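Local coordinates for 70 kDa protein (PDB 4B2N) that acts as a processive rubber oxygenase, a c-type cytochrome with two hemes that uses dioxygen to cleave latex rubber, at residues Leu199-Ala202 with Ser203-Ser206. Sequence-based numbering, arbitrary orientation.
Sequences LGTA and SEAS
Thr201 and Glu204 pair in a way that resembles a capping box, with one of its two bonds weak, on a single helical turn that no regular helix continues. The turn lies in the loop between helix 192-195 and helix 218-226. Ala202 and Ser203 form its exposed corner, with helix-like backbone angles. Thr201 O takes two backbone N-H groups. Glu204 N approaches at 2.8 Å from above the carbonyl plane, closing a beta turn. Ala205 N comes at 2.9 Å, almost in line with the C=O bond, and closes the wider alpha turn. The Glu204 side chain folds back over the turn. A chi1 of -44° sets CG beside its own backbone N, and the chain then runs out extended to the carboxylate. This carries OE1 to within 3.0 Å of Thr201 N, whose N-H comes in on the anti side of that oxygen, 15° out of the carboxylate plane. OE1 also accepts from Phe557 N, so two backbone N-H groups grip this one oxygen and tie the turn to a distant loop. The reciprocal bond, Glu204 N to Thr201 OG1, is weak, and the OG1 position is doubtful. Gly200 hydrogen-bonds to Tyr555 through its backbone. Ala205 CB rests 3.4 Å from Leu199 O.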
loop_
_atom_site.group_PDB
_atom_site.type_symbol
_atom_site.label_atom_id
_atom_site.label_comp_id
_atom_site.label_asym_id
_atom_site.label_seq_id
_atom_site.Cartn_x
_atom_site.Cartn_y
_atom_site.Cartn_z
ATOM N N LEU A 199 -12.625 -4.863 9.752
ATOM C CA LEU A 199 -13.966 -4.645 9.270
ATOM C C LEU A 199 -14.914 -5.471 10.154
ATOM O O LEU A 199 -14.903 -6.719 10.064
ATOM C CB LEU A 199 -14.078 -5.088 7.807
ATOM C CG LEU A 199 -15.485 -4.953 7.245
ATOM C CD1 LEU A 199 -15.956 -3.494 7.465
ATOM C CD2 LEU A 199 -15.496 -5.308 5.759
ATOM N N GLY A 200 -15.800 -4.747 10.899
ATOM C CA GLY A 200 -16.556 -5.288 12.039
ATOM C C GLY A 200 -15.789 -5.062 13.328
ATOM O O GLY A 200 -14.568 -5.090 13.323
ATOM N N THR A 201 -16.505 -4.800 14.401
ATOM C CA THR A 201 -15.921 -4.757 15.700
ATOM C C THR A 201 -15.284 -6.138 15.969
ATOM O O THR A 201 -15.536 -7.167 15.272
ATOM C CB THR A 201 -16.996 -4.469 16.808
ATOM O OG1 THR A 201 -17.961 -5.541 16.806
ATOM C CG2 THR A 201 -17.714 -3.212 16.516
ATOM N N ALA A 202 -14.433 -6.149 16.970
ATOM C CA ALA A 202 -13.826 -7.376 17.395
ATOM C C ALA A 202 -14.885 -8.409 17.799
ATOM O O ALA A 202 -14.644 -9.565 17.645
ATOM C CB ALA A 202 -12.839 -7.079 18.536
ATOM N N SER A 203 -16.027 -8.001 18.338
ATOM C CA SER A 203 -17.185 -8.922 18.570
ATOM C C SER A 203 -17.764 -9.466 17.266
ATOM O O SER A 203 -18.334 -10.578 17.238
ATOM C CB SER A 203 -18.342 -8.179 19.231
ATOM O OG SER A 203 -17.955 -7.755 20.488
ATOM N N GLU A 204 -17.693 -8.709 16.182
ATOM C CA GLU A 204 -18.319 -9.197 14.984
ATOM C C GLU A 204 -17.409 -9.962 14.045
ATOM O O GLU A 204 -17.909 -10.710 13.158
ATOM C CB GLU A 204 -18.910 -8.037 14.193
ATOM C CG GLU A 204 -19.648 -7.038 15.069
ATOM C CD GLU A 204 -20.176 -5.955 14.181
ATOM O OE1 GLU A 204 -19.332 -5.225 13.614
ATOM O OE2 GLU A 204 -21.412 -5.877 14.067
ATOM N N ALA A 205 -16.096 -9.765 14.145
ATOM C CA ALA A 205 -15.178 -10.385 13.194
ATOM C C ALA A 205 -13.800 -10.512 13.800
ATOM O O ALA A 205 -13.320 -9.641 14.555
ATOM C CB ALA A 205 -15.098 -9.581 11.856
ATOM N N SER A 206 -13.169 -11.632 13.459
ATOM C CA SER A 206 -11.765 -11.884 13.786
ATOM C C SER A 206 -10.918 -10.888 12.954
ATOM O O SER A 206 -11.355 -10.457 11.887
ATOM C CB SER A 206 -11.449 -13.302 13.290
ATOM O OG SER A 206 -11.362 -14.064 14.448
HETATM O O HOH W 1 -11.594 -7.344 11.404
HETATM O O HOH W 2 -12.604 -6.985 13.835
#